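Local structure of methylxanthine N3-demethylase NdmB (Pseudomonas putida, 6ICL) at residues N220-G224 with E225-K229; R343-H346 with K347-L351. The protein removes the N3-methyl group of theobromine, 3-methylxanthine, caffeine and theophylline with NADH and O2, as a Rieske non-haem iron oxygenase in bacterial caffeine degradation. All coordinates share one frame; numbering follows the deposited sequence.

Contact 1: N220-G224 with E225-K229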
ATOM      1  N   ASN A 220     -35.588 -21.938 -29.226  1.00 42.83           N
ATOM      2  CA  ASN A 220     -36.789 -22.448 -28.585  1.00 48.98           C
ATOM      3  C   ASN A 220     -36.822 -22.083 -27.109  1.00 52.53           C
ATOM      4  O   ASN A 220     -35.779 -21.916 -26.466  1.00 49.47           O
ATOM      5  CB  ASN A 220     -36.872 -23.968 -28.702  1.00 48.35           C
ATOM      6  CG  ASN A 220     -36.822 -24.442 -30.139  1.00 53.54           C
ATOM      7  OD1 ASN A 220     -37.186 -23.710 -31.060  1.00 49.43           O
ATOM      8  ND2 ASN A 220     -36.373 -25.676 -30.336  1.00 53.29           N
ATOM      9  N   ARG A 221     -38.039 -21.983 -26.578  1.00 46.68           N
ATOM     10  CA  ARG A 221     -38.307 -21.994 -25.146  1.00 45.28           C
ATOM     11  C   ARG A 221     -38.887 -23.359 -24.794  1.00 53.32           C
ATOM     12  O   ARG A 221     -39.966 -23.718 -25.280  1.00 52.83           O
ATOM     13  CB  ARG A 221     -39.287 -20.891 -24.756  1.00 45.01           C
ATOM     14  CG  ARG A 221     -38.875 -19.467 -25.130  1.00 41.39           C
ATOM     15  CD  ARG A 221     -39.869 -18.523 -24.490  1.00 39.62           C
ATOM     16  NE  ARG A 221     -39.725 -17.126 -24.879  1.00 40.66           N
ATOM     17  CZ  ARG A 221     -40.576 -16.188 -24.473  1.00 41.65           C
ATOM     18  NH1 ARG A 221     -41.600 -16.529 -23.699  1.00 44.67           N
ATOM     19  NH2 ARG A 221     -40.416 -14.926 -24.826  1.00 41.72           N
ATOM     20  N   VAL A 222     -38.176 -24.122 -23.965  1.00 49.14           N
ATOM     21  CA  VAL A 222     -38.552 -25.484 -23.607  1.00 47.95           C
ATOM     22  C   VAL A 222     -38.348 -25.646 -22.102  1.00 49.11           C
ATOM     23  O   VAL A 222     -37.207 -25.620 -21.621  1.00 49.70           O
ATOM     24  CB  VAL A 222     -37.724 -26.521 -24.380  1.00 47.21           C
ATOM     25  CG1 VAL A 222     -38.118 -27.916 -23.958  1.00 48.49           C
ATOM     26  CG2 VAL A 222     -37.867 -26.323 -25.880  1.00 49.59           C
ATOM     27  N   ASP A 223     -39.443 -25.799 -21.359  1.00 48.73           N
ATOM     28  CA  ASP A 223     -39.397 -26.151 -19.938  1.00 50.90           C
ATOM     29  C   ASP A 223     -38.491 -25.205 -19.136  1.00 51.31           C
ATOM     30  O   ASP A 223     -37.613 -25.643 -18.389  1.00 48.29           O
ATOM     31  CB  ASP A 223     -38.938 -27.605 -19.761  1.00 47.38           C
ATOM     32  CG  ASP A 223     -39.834 -28.615 -20.494  1.00 55.18           C
ATOM     33  OD1 ASP A 223     -41.058 -28.417 -20.516  1.00 55.15           O
ATOM     34  OD2 ASP A 223     -39.310 -29.619 -21.030  1.00 55.95           O
ATOM     35  N   GLY A 224     -38.705 -23.899 -19.290  1.00 50.70           N
ATOM     36  CA  GLY A 224     -37.928 -22.924 -18.538  1.00 48.14           C
ATOM     37  C   GLY A 224     -36.537 -22.634 -19.073  1.00 47.01           C
ATOM     38  O   GLY A 224     -35.780 -21.904 -18.418  1.00 46.68           O
ATOM     39  N   GLU A 225     -36.177 -23.167 -20.240  1.00 45.53           N
ATOM     40  CA  GLU A 225     -34.850 -23.020 -20.821  1.00 38.23           C
ATOM     41  C   GLU A 225     -34.943 -22.337 -22.180  1.00 46.84           C
ATOM     42  O   GLU A 225     -35.868 -22.607 -22.953  1.00 44.35           O
ATOM     43  CB  GLU A 225     -34.170 -24.382 -21.007  1.00 40.62           C
ATOM     44  CG  GLU A 225     -34.226 -25.320 -19.792  1.00 44.86           C
ATOM     45  CD  GLU A 225     -33.425 -26.601 -20.016  1.00 44.84           C
ATOM     46  OE1 GLU A 225     -32.891 -26.799 -21.136  1.00 43.36           O
ATOM     47  OE2 GLU A 225     -33.319 -27.409 -19.070  1.00 42.60           O
ATOM     48  N   LEU A 226     -33.989 -21.457 -22.480  1.00 41.49           N
ATOM     49  CA  LEU A 226     -33.689 -21.130 -23.871  1.00 42.34           C
ATOM     50  C   LEU A 226     -32.829 -22.239 -24.460  1.00 47.22           C
ATOM     51  O   LEU A 226     -31.817 -22.630 -23.866  1.00 45.20           O
ATOM     52  CB  LEU A 226     -32.961 -19.793 -23.995  1.00 42.50           C
ATOM     53  CG  LEU A 226     -33.794 -18.524 -24.119  1.00 47.76           C
ATOM     54  CD1 LEU A 226     -32.879 -17.321 -24.210  1.00 42.83           C
ATOM     55  CD2 LEU A 226     -34.735 -18.598 -25.341  1.00 42.18           C
ATOM     56  N   GLN A 227     -33.239 -22.769 -25.615  1.00 41.56           N
ATOM     57  CA  GLN A 227     -32.512 -23.841 -26.268  1.00 41.87           C
ATOM     58  C   GLN A 227     -32.232 -23.452 -27.708  1.00 49.20           C
ATOM     59  O   GLN A 227     -33.143 -23.052 -28.444  1.00 49.05           O
ATOM     60  CB  GLN A 227     -33.283 -25.156 -26.198  1.00 46.52           C
ATOM     61  CG  GLN A 227     -33.518 -25.619 -24.783  1.00 44.08           C
ATOM     62  CD  GLN A 227     -34.126 -27.001 -24.722  1.00 49.84           C
ATOM     63  OE1 GLN A 227     -34.514 -27.561 -25.748  1.00 51.29           O
ATOM     64  NE2 GLN A 227     -34.209 -27.565 -23.517  1.00 42.79           N
ATOM     65  N   PHE A 228     -30.967 -23.538 -28.093  1.00 43.31           N
ATOM     66  CA  PHE A 228     -30.579 -23.265 -29.459  1.00 42.72           C
ATOM     67  C   PHE A 228     -29.326 -24.067 -29.750  1.00 46.83           C
ATOM     68  O   PHE A 228     -28.626 -24.525 -28.840  1.00 46.27           O
ATOM     69  CB  PHE A 228     -30.355 -21.767 -29.714  1.00 44.39           C
ATOM     70  CG  PHE A 228     -29.575 -21.064 -28.622  1.00 44.25           C
ATOM     71  CD1 PHE A 228     -30.206 -20.634 -27.466  1.00 42.81           C
ATOM     72  CD2 PHE A 228     -28.216 -20.833 -28.759  1.00 46.11           C
ATOM     73  CE1 PHE A 228     -29.495 -19.985 -26.463  1.00 41.67           C
ATOM     74  CE2 PHE A 228     -27.496 -20.180 -27.748  1.00 45.49           C
ATOM     75  CZ  PHE A 228     -28.138 -19.759 -26.613  1.00 39.74           C
ATOM     76  N   LYS A 229     -29.065 -24.244 -31.030  1.00 39.95           N
ATOM     77  CA  LYS A 229     -27.954 -25.042 -31.503  1.00 46.64           C
ATOM     78  C   LYS A 229     -27.296 -24.259 -32.626  1.00 46.78           C
ATOM     79  O   LYS A 229     -27.981 -23.629 -33.431  1.00 51.21           O
ATOM     80  CB  LYS A 229     -28.436 -26.442 -31.962  1.00 48.87           C
ATOM     81  CG  LYS A 229     -27.381 -27.277 -32.676  1.00 54.93           C
ATOM     82  CD  LYS A 229     -27.754 -28.766 -32.694  1.00 66.42           C
ATOM     83  CE  LYS A 229     -26.762 -29.603 -33.512  1.00 75.49           C
ATOM     84  NZ  LYS A 229     -27.419 -30.419 -34.582  1.00 82.58           N
TER
HETATM   85  O   HOH W   1     -34.631 -27.220 -28.651  1.00 47.47           O
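N220-V222 and E225-Q227 pair antiparallel, with N220-Q227 and V222-E225 as hydrogen-bonded pairs and R221-L226 as the non-hydrogen-bonded pair between them, joined by a type I' turn through D223 and G224, a tight two-residue beta hairpin. At the end away from the turn N220 N meets Q227 O at 2.8 Å, almost straight at 174°. At the turn E225 N reaches V222 O at 3.0 Å from 57° above its carbonyl plane, a more bent bond than the others. N220, V222, E225 and Q227 share one face. There the Q227 side chain crosses that of V222 at about a right angle, its CD 3.6 Å from V222 CB. With CG beside the backbone N (chi1 -61°) and an extended chain, the amide runs back toward the turn. Its NE2 meets E225 OE1 at 2.8 Å, from above the carboxylate plane, while Q227 OE1 is linked through a water to N220 ND2. Both ends of the Q227 amide are engaged, fixing its flip. E225 OE1 also takes a salt bridge from R251 on strand 246-253, and N220 OD1 accepts from E370 N. The buried E225 carboxylate therefore probably stays ionised, stabilised by R251 and the Q227 amide.

Contact 2: R343-H346 with K347-L351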
ATOM      1  N   ARG A 343     -33.573 -11.105 -24.120  1.00 37.24           N
ATOM      2  CA  ARG A 343     -34.190  -9.875 -23.633  1.00 40.37           C
ATOM      3  C   ARG A 343     -35.716  -9.947 -23.673  1.00 40.94           C
ATOM      4  O   ARG A 343     -36.390  -9.502 -22.734  1.00 41.71           O
ATOM      5  CB  ARG A 343     -33.678  -8.696 -24.455  1.00 40.65           C
ATOM      6  CG  ARG A 343     -32.189  -8.516 -24.320  1.00 41.21           C
ATOM      7  CD  ARG A 343     -31.665  -7.371 -25.112  1.00 38.16           C
ATOM      8  NE  ARG A 343     -30.249  -7.219 -24.828  1.00 40.47           N
ATOM      9  CZ  ARG A 343     -29.599  -6.065 -24.806  1.00 43.46           C
ATOM     10  NH1 ARG A 343     -30.241  -4.939 -25.056  1.00 46.39           N
ATOM     11  NH2 ARG A 343     -28.307  -6.033 -24.514  1.00 40.39           N
ATOM     12  N   LYS A 344     -36.281 -10.520 -24.742  1.00 43.75           N
ATOM     13  CA  LYS A 344     -37.735 -10.662 -24.836  1.00 39.53           C
ATOM     14  C   LYS A 344     -38.286 -11.451 -23.666  1.00 41.54           C
ATOM     15  O   LYS A 344     -39.259 -11.042 -23.024  1.00 41.75           O
ATOM     16  CB  LYS A 344     -38.123 -11.362 -26.141  1.00 46.24           C
ATOM     17  CG  LYS A 344     -38.057 -10.506 -27.390  1.00 50.31           C
ATOM     18  CD  LYS A 344     -38.911 -11.150 -28.507  1.00 61.15           C
ATOM     19  CE  LYS A 344     -38.754 -10.441 -29.867  1.00 60.89           C
ATOM     20  NZ  LYS A 344     -39.257  -9.033 -29.881  1.00 66.78           N
ATOM     21  N   TRP A 345     -37.682 -12.606 -23.380  1.00 39.74           N
ATOM     22  CA  TRP A 345     -38.231 -13.443 -22.326  1.00 38.87           C
ATOM     23  C   TRP A 345     -37.993 -12.827 -20.956  1.00 39.60           C
ATOM     24  O   TRP A 345     -38.860 -12.927 -20.083  1.00 42.42           O
ATOM     25  CB  TRP A 345     -37.650 -14.852 -22.413  1.00 41.23           C
ATOM     26  CG  TRP A 345     -38.480 -15.886 -21.733  1.00 41.85           C
ATOM     27  CD1 TRP A 345     -39.661 -15.688 -21.068  1.00 41.08           C
ATOM     28  CD2 TRP A 345     -38.205 -17.285 -21.653  1.00 36.19           C
ATOM     29  NE1 TRP A 345     -40.123 -16.880 -20.565  1.00 40.83           N
ATOM     30  CE2 TRP A 345     -39.253 -17.875 -20.915  1.00 36.90           C
ATOM     31  CE3 TRP A 345     -37.165 -18.095 -22.119  1.00 41.38           C
ATOM     32  CZ2 TRP A 345     -39.295 -19.232 -20.638  1.00 39.41           C
ATOM     33  CZ3 TRP A 345     -37.216 -19.456 -21.851  1.00 36.13           C
ATOM     34  CH2 TRP A 345     -38.279 -20.009 -21.125  1.00 40.08           C
ATOM     35  N   HIS A 346     -36.859 -12.142 -20.760  1.00 38.97           N
ATOM     36  CA  HIS A 346     -36.647 -11.434 -19.500  1.00 40.62           C
ATOM     37  C   HIS A 346     -37.727 -10.373 -19.289  1.00 41.74           C
ATOM     38  O   HIS A 346     -38.300 -10.269 -18.203  1.00 41.23           O
ATOM     39  CB  HIS A 346     -35.248 -10.804 -19.466  1.00 37.69           C
ATOM     40  CG  HIS A 346     -34.247 -11.605 -18.693  1.00 38.43           C
ATOM     41  ND1 HIS A 346     -33.972 -11.359 -17.362  1.00 39.34           N
ATOM     42  CD2 HIS A 346     -33.470 -12.658 -19.053  1.00 39.11           C
ATOM     43  CE1 HIS A 346     -33.063 -12.221 -16.938  1.00 38.68           C
ATOM     44  NE2 HIS A 346     -32.740 -13.019 -17.944  1.00 39.28           N
ATOM     45  N   LYS A 347     -38.034  -9.593 -20.334  1.00 39.66           N
ATOM     46  CA  LYS A 347     -39.046  -8.542 -20.200  1.00 43.05           C
ATOM     47  C   LYS A 347     -40.412  -9.128 -19.891  1.00 40.03           C
ATOM     48  O   LYS A 347     -41.151  -8.600 -19.054  1.00 42.37           O
ATOM     49  CB  LYS A 347     -39.125  -7.707 -21.483  1.00 47.68           C
ATOM     50  CG  LYS A 347     -40.064  -6.502 -21.375  1.00 47.73           C
ATOM     51  CD  LYS A 347     -39.568  -5.561 -20.284  1.00 53.69           C
ATOM     52  CE  LYS A 347     -40.389  -4.287 -20.170  1.00 53.90           C
ATOM     53  NZ  LYS A 347     -40.051  -3.537 -18.910  1.00 57.41           N
ATOM     54  N   GLU A 348     -40.762 -10.221 -20.565  1.00 40.70           N
ATOM     55  CA  GLU A 348     -42.051 -10.855 -20.343  1.00 44.71           C
ATOM     56  C   GLU A 348     -42.142 -11.428 -18.933  1.00 46.66           C
ATOM     57  O   GLU A 348     -43.170 -11.281 -18.256  1.00 47.62           O
ATOM     58  CB  GLU A 348     -42.253 -11.939 -21.401  1.00 46.31           C
ATOM     59  CG  GLU A 348     -43.458 -12.840 -21.201  1.00 47.75           C
ATOM     60  CD  GLU A 348     -43.499 -13.952 -22.230  1.00 52.42           C
ATOM     61  OE1 GLU A 348     -43.053 -13.722 -23.387  1.00 51.34           O
ATOM     62  OE2 GLU A 348     -43.951 -15.062 -21.871  1.00 54.16           O
ATOM     63  N   LEU A 349     -41.063 -12.075 -18.472  1.00 46.93           N
ATOM     64  CA  LEU A 349     -41.008 -12.589 -17.105  1.00 47.22           C
ATOM     65  C   LEU A 349     -41.121 -11.465 -16.089  1.00 41.22           C
ATOM     66  O   LEU A 349     -41.833 -11.594 -15.086  1.00 46.15           O
ATOM     67  CB  LEU A 349     -39.709 -13.360 -16.891  1.00 43.77           C
ATOM     68  CG  LEU A 349     -39.622 -14.661 -17.662  1.00 42.88           C
ATOM     69  CD1 LEU A 349     -38.163 -15.094 -17.790  1.00 43.01           C
ATOM     70  CD2 LEU A 349     -40.449 -15.736 -16.976  1.00 41.51           C
ATOM     71  N   SER A 350     -40.427 -10.357 -16.329  1.00 39.94           N
ATOM     72  CA  SER A 350     -40.508  -9.219 -15.421  1.00 42.65           C
ATOM     73  C   SER A 350     -41.941  -8.706 -15.297  1.00 48.35           C
ATOM     74  O   SER A 350     -42.399  -8.357 -14.202  1.00 48.30           O
ATOM     75  CB  SER A 350     -39.583  -8.111 -15.923  1.00 39.85           C
ATOM     76  OG  SER A 350     -39.779  -6.910 -15.208  1.00 41.28           O
ATOM     77  N   LEU A 351     -42.664  -8.646 -16.418  1.00 48.82           N
ATOM     78  CA  LEU A 351     -44.043  -8.162 -16.378  1.00 47.84           C
ATOM     79  C   LEU A 351     -44.972  -9.210 -15.791  1.00 48.71           C
ATOM     80  O   LEU A 351     -45.855  -8.877 -14.994  1.00 52.23           O
ATOM     81  CB  LEU A 351     -44.502  -7.769 -17.777  1.00 48.04           C
ATOM     82  CG  LEU A 351     -43.708  -6.641 -18.415  1.00 45.96           C
ATOM     83  CD1 LEU A 351     -43.965  -6.598 -19.912  1.00 51.41           C
ATOM     84  CD2 LEU A 351     -44.109  -5.354 -17.756  1.00 53.32           C
TER
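S350 N donates to H346 O at 2.8 Å, and three more i to i+4 bonds continue this helical ladder: K347 N to R343 O, E348 N to K344 O, and L349 N to W345 O. The W345 carbonyl is also closely flanked by the L349 side chain, whose CG lies 3.1 Å and CD1 3.2 Å from W345 O. L349 then continues over one face of the indole. Its CD1 sits 3.9 Å from the centroid of the five-membered ring, 21° off the normal, a CH-pi contact, while CG meets W345 CD1 at 3.6 Å. In W345, CG standing anti to the backbone N (chi1 -159°) sends the ring away from the helix axis, and chi2 near 0° swings CD1 forward to the next turn, toward L349. These residues belong to helix 337-355 of the family's C-terminal oxygenase domain. Helix 357-365 covers this side: F360, S363 and V364 touch L349, S363 O takes the hydrogen bond of W345 NE1, and S363 OG pairs with E348 OE2. W345 and E348, one turn apart, are therefore tied to the same residue. H346 is buried, its ND1 hydrogen-bonded with Y32 OH and its NE2 with P255 O, so both ring nitrogens are occupied and its rotation is fixed. S350 OG bonds to D29 O, and K347 NZ to L26 O, attaching the N-terminal segment. R343 is salt-bridged by E190 and E330, whose carboxylates probably offset its closeness to R85 of the second subunit, a residue lining that subunit's [2Fe-2S] pocket.

Contacts 1 and 2 have centres 14 Å apart and press directly on each other: helix 337-355 lies against the hairpin at the end of the antiparallel sheet, alongside which the C-terminal residues run, R221 bonding to the backbone of V368. Their charged link is R221 NH1 to E348 OE1 at 3.2 Å. The same guanidinium makes a cation-pi contact with W345, NH1 being 3.4 Å from W345 CD1. Beyond it the six-membered ring packs on the hairpin backbone, with CZ3 3.6 Å from E225 O and CH2 3.8 Å from G224 C. W345 is thus shared between its helix neighbour L349 and the turn. Both contacts lie away from the mononuclear iron ligands H197, H202 and D314.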